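Local structure of penicillin-binding protein activator LpoA (Escherichia coli, 6DR3) at residues Gly48-Ala53 against Lys80-Asp85; Ile123-Ala128 against Trp149-Ser154. The protein activates the peptidoglycan synthase PBP1a from the outer membrane, stimulating its transpeptidase activity, and is represented here by the amino-terminal domain of LpoA. All coordinates share one frame; numbering follows the deposited sequence.

Interaction 1 (Gly48-Ala53 against Lys80-Asp85)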
# COMPACT_ATOMS: atom_id res chain seq x y z
N GLY A 48 -9.41 10.33 9.70
CA GLY A 48 -8.68 11.25 10.55
C GLY A 48 -9.26 11.41 11.94
O GLY A 48 -8.83 12.31 12.67
N LYS A 49 -10.22 10.57 12.32
CA LYS A 49 -10.83 10.62 13.65
C LYS A 49 -10.08 9.68 14.58
O LYS A 49 -10.59 8.64 15.03
CB LYS A 49 -12.31 10.27 13.56
CG LYS A 49 -13.17 11.33 12.88
CD LYS A 49 -14.26 10.70 12.03
CE LYS A 49 -15.52 11.55 12.01
NZ LYS A 49 -15.25 12.96 11.65
N THR A 50 -8.84 10.05 14.87
CA THR A 50 -7.94 9.16 15.60
C THR A 50 -8.42 8.91 17.02
O THR A 50 -8.38 7.78 17.51
CB THR A 50 -6.52 9.73 15.60
OG1 THR A 50 -6.15 10.12 14.27
CG2 THR A 50 -5.52 8.70 16.11
N GLY A 51 -8.88 9.96 17.70
CA GLY A 51 -9.36 9.79 19.07
C GLY A 51 -10.46 8.76 19.18
O GLY A 51 -10.40 7.85 20.01
N GLN A 52 -11.49 8.89 18.33
CA GLN A 52 -12.60 7.94 18.38
C GLN A 52 -12.17 6.55 17.94
O GLN A 52 -12.68 5.55 18.46
CB GLN A 52 -13.76 8.44 17.53
CG GLN A 52 -14.54 9.57 18.19
CD GLN A 52 -15.85 9.88 17.49
OE1 GLN A 52 -15.95 9.79 16.27
NE2 GLN A 52 -16.87 10.24 18.26
N ALA A 53 -11.23 6.46 16.98
CA ALA A 53 -10.71 5.15 16.60
C ALA A 53 -10.04 4.47 17.79
O ALA A 53 -10.29 3.29 18.06
CB ALA A 53 -9.72 5.30 15.44
N LYS A 80 -1.36 3.46 15.38
CA LYS A 80 -0.07 4.01 15.80
C LYS A 80 0.53 4.91 14.72
O LYS A 80 1.17 5.92 15.03
CB LYS A 80 0.89 2.89 16.16
CG LYS A 80 0.56 2.23 17.49
CD LYS A 80 1.68 1.36 18.00
CE LYS A 80 1.31 0.72 19.33
NZ LYS A 80 1.04 1.75 20.38
N LEU A 81 0.34 4.56 13.45
CA LEU A 81 0.78 5.44 12.38
C LEU A 81 0.01 6.75 12.40
O LEU A 81 0.58 7.83 12.18
CB LEU A 81 0.64 4.75 11.02
CG LEU A 81 1.62 3.59 10.77
CD1 LEU A 81 1.22 2.80 9.54
CD2 LEU A 81 3.04 4.11 10.63
N ALA A 82 -1.30 6.69 12.65
CA ALA A 82 -2.09 7.90 12.77
C ALA A 82 -1.63 8.76 13.94
O ALA A 82 -1.69 9.99 13.87
CB ALA A 82 -3.58 7.55 12.91
N GLN A 83 -1.17 8.13 15.02
CA GLN A 83 -0.65 8.85 16.18
C GLN A 83 0.81 9.27 16.00
O GLN A 83 1.43 9.71 16.97
CB GLN A 83 -0.77 7.98 17.43
CG GLN A 83 -2.20 7.61 17.80
CD GLN A 83 -2.28 6.74 19.04
OE1 GLN A 83 -3.12 6.95 19.91
NE2 GLN A 83 -1.39 5.75 19.12
N LYS A 84 1.37 9.13 14.80
CA LYS A 84 2.77 9.44 14.52
C LYS A 84 3.73 8.59 15.35
O LYS A 84 4.91 8.94 15.49
CB LYS A 84 3.06 10.93 14.75
CG LYS A 84 2.65 11.83 13.59
CD LYS A 84 1.15 11.94 13.46
CE LYS A 84 0.76 12.94 12.38
NZ LYS A 84 1.31 14.30 12.65
N ASP A 85 3.25 7.48 15.91
CA ASP A 85 4.11 6.56 16.65
C ASP A 85 4.72 5.56 15.67
O ASP A 85 4.43 4.36 15.67
CB ASP A 85 3.33 5.86 17.75
CG ASP A 85 4.20 4.99 18.63
OD1 ASP A 85 5.43 4.95 18.40
OD2 ASP A 85 3.66 4.34 19.55
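Thr50, in the first turn of helix 50-58, meets Ala82 and Gln83 where helix 66-82 ends. These are consecutive helices forming a helical hairpin in the TPR-like amino-terminal domain, and the contact joins the start of the first to the finish of the second. The nearest CA atoms of the two segments are those of Thr50 and Ala82, 6.6 Å apart.

Van der Waals packing makes up the whole contact; no hydrogen bond or salt bridge crosses it. Both branches of Thr50 lean on one methyl group: OG1 lies 3.9 Å from Ala82 CB, and CG2 is equally close to that carbon. CG2 also reaches Gln83, coming within 3.9 Å of its CG. With chi1 at -49°, Thr50 CG2 stands opposite the backbone N and OG1 lies beside it, which presents both branches to Ala82. Gln83 offers only the root of its side chain, its CG touching while the rest runs on in an extended line. Just 99 Å² is buried in all, a light touch at the surface.

Backbone bonds shape the turn at either segment. Gly48, at positive phi, closes helix 30-47 in a Schellman motif, and Lys49 follows as the N-cap of helix 50-58. Helix 66-82 stops in the same way, with Lys84 at positive phi and Asp85 N bonded to Lys80 O. Ala53 packs on Leu44 and Val45 of helix 30-47, and Leu81 on Phe86 and Ala89 of helix 86-93.

The charged groups of 80-85 serve its own end of the chain and the helix that follows. Asp85 is the N-cap of helix 86-93: its OD1 accepts a hydrogen bond from Gly88 N, while OD2 faces Lys80 NZ in a long salt bridge of 3.8 Å.

Interaction 2 (Ile123-Ala128 against Trp149-Ser154); sequences IDLLRA and WQALSS
Leu126 packs against Ala151 and Leu152 across a helical hairpin of the TPR-like domain, where helix 123-132 is followed by the nearly antiparallel helix 138-153. The two short segments run at 156° to each other, their axes 10.2 Å apart at closest approach.

From Leu126 CA, the bond to CB heads toward helix 138-153. CG is set opposite the carbonyl carbon (chi1 -65°), and CB and CG serve as a stem that carries the two methyls across. CD1, continuing the chain, ends 3.9 Å from Leu152 CD2. CD2 takes the fork between two neighbours: Ala151 CB lies 3.9 Å from it, and Leu152 meets it with both CG and CD2. Leu126 thus touches two successive residues of the facing helix, Ala151 presenting its single methyl. Leu125 adds a looser touch, its CD2 4.3 Å from Ala151 CB.

All four residues are buried. Helix 103-117 packs against Leu125 through Ile114, and helix 170-185 against Leu152 through Trp175 and Leu176. Near the C-terminal end of 149-154 two serines bond back to the backbone: Ser153 OG bonds to Trp149 O, and Gln150 O accepts from both Ser154 N and Ser154 OG, which reach it from opposite faces of its carbonyl plane.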
# COMPACT_ATOMS: atom_id res chain seq x y z
N ILE A 123 15.53 0.89 -0.74
CA ILE A 123 15.17 -0.41 -1.29
C ILE A 123 13.98 -0.99 -0.54
O ILE A 123 13.17 -1.73 -1.11
CB ILE A 123 16.39 -1.36 -1.26
CG1 ILE A 123 16.09 -2.63 -2.06
CG2 ILE A 123 16.78 -1.69 0.19
CD1 ILE A 123 17.30 -3.49 -2.33
N ASP A 124 13.85 -0.66 0.75
CA ASP A 124 12.72 -1.15 1.52
C ASP A 124 11.40 -0.59 0.99
O ASP A 124 10.41 -1.32 0.86
CB ASP A 124 12.89 -0.79 3.00
CG ASP A 124 14.24 -1.24 3.55
OD1 ASP A 124 15.26 -0.61 3.20
OD2 ASP A 124 14.26 -2.21 4.33
N LEU A 125 11.38 0.70 0.67
CA LEU A 125 10.15 1.31 0.16
C LEU A 125 9.79 0.74 -1.21
O LEU A 125 8.62 0.45 -1.48
CB LEU A 125 10.30 2.83 0.08
CG LEU A 125 9.12 3.58 -0.54
CD1 LEU A 125 7.84 3.33 0.25
CD2 LEU A 125 9.42 5.07 -0.61
N LEU A 126 10.79 0.58 -2.08
CA LEU A 126 10.53 -0.01 -3.40
C LEU A 126 9.93 -1.40 -3.26
O LEU A 126 8.94 -1.73 -3.92
CB LEU A 126 11.82 -0.05 -4.21
CG LEU A 126 12.43 1.32 -4.57
CD1 LEU A 126 13.79 1.15 -5.21
CD2 LEU A 126 11.50 2.11 -5.48
N ARG A 127 10.51 -2.23 -2.40
CA ARG A 127 9.99 -3.58 -2.21
C ARG A 127 8.56 -3.56 -1.69
O ARG A 127 7.74 -4.39 -2.09
CB ARG A 127 10.89 -4.36 -1.24
CG ARG A 127 12.24 -4.77 -1.82
CD ARG A 127 12.96 -5.72 -0.87
NE ARG A 127 14.14 -6.34 -1.48
CZ ARG A 127 15.40 -6.13 -1.11
NH1 ARG A 127 15.70 -5.31 -0.10
NH2 ARG A 127 16.38 -6.75 -1.75
N ALA A 128 8.24 -2.61 -0.81
CA ALA A 128 6.88 -2.53 -0.27
C ALA A 128 5.89 -2.12 -1.35
O ALA A 128 4.81 -2.70 -1.47
CB ALA A 128 6.84 -1.56 0.90
N TRP A 149 7.85 5.41 -9.12
CA TRP A 149 8.72 6.18 -10.00
C TRP A 149 9.35 7.36 -9.27
O TRP A 149 10.53 7.65 -9.47
CB TRP A 149 7.95 6.68 -11.23
CG TRP A 149 8.86 7.43 -12.13
CD1 TRP A 149 8.80 8.75 -12.45
CD2 TRP A 149 10.01 6.90 -12.81
NE1 TRP A 149 9.84 9.08 -13.30
CE2 TRP A 149 10.59 7.96 -13.54
CE3 TRP A 149 10.59 5.63 -12.89
CZ2 TRP A 149 11.72 7.79 -14.32
CZ3 TRP A 149 11.72 5.46 -13.67
CH2 TRP A 149 12.27 6.53 -14.38
N GLN A 150 8.58 8.07 -8.44
CA GLN A 150 9.16 9.19 -7.71
C GLN A 150 10.32 8.73 -6.85
O GLN A 150 11.36 9.41 -6.77
CB GLN A 150 8.11 9.89 -6.85
CG GLN A 150 8.71 10.99 -5.97
CD GLN A 150 7.68 11.87 -5.29
OE1 GLN A 150 7.65 11.99 -4.07
NE2 GLN A 150 6.85 12.52 -6.09
N ALA A 151 10.18 7.58 -6.18
CA ALA A 151 11.27 7.06 -5.37
C ALA A 151 12.49 6.76 -6.22
O ALA A 151 13.63 7.05 -5.81
CB ALA A 151 10.81 5.80 -4.62
N LEU A 152 12.29 6.20 -7.41
CA LEU A 152 13.41 5.89 -8.30
C LEU A 152 14.07 7.17 -8.80
O LEU A 152 15.30 7.30 -8.74
CB LEU A 152 12.92 5.04 -9.47
CG LEU A 152 12.46 3.64 -9.07
CD1 LEU A 152 11.59 3.03 -10.16
CD2 LEU A 152 13.66 2.75 -8.78
N SER A 153 13.28 8.13 -9.29
CA SER A 153 13.84 9.34 -9.87
C SER A 153 14.37 10.31 -8.82
O SER A 153 15.07 11.26 -9.19
CB SER A 153 12.78 10.04 -10.73
OG SER A 153 11.63 10.35 -9.97
N SER A 154 14.06 10.10 -7.55
CA SER A 154 14.62 10.91 -6.48
C SER A 154 16.02 10.47 -6.08
O SER A 154 16.69 11.20 -5.34
CB SER A 154 13.71 10.87 -5.25
OG SER A 154 12.53 11.62 -5.46

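Overall arrangement
Each interaction joins the start of one helix to the end of the next, in separate parts of the same all-helical domain: helices 50-58 and 66-82 in interaction 1, helices 123-132 and 138-153 in interaction 2. They share no element, follow one another in sequence and do not touch, their centres lying 26 Å apart. Interaction 1 sits at the surface, where one threonine makes the contact and capping motifs turn the chain. Interaction 2 is buried, its leucines and alanine packing with further helices behind. Neither has a hydrogen bond across it; the polar bonds of interaction 1 stay near its turns, whereas those around interaction 2 also reach Glu169 and Gln179.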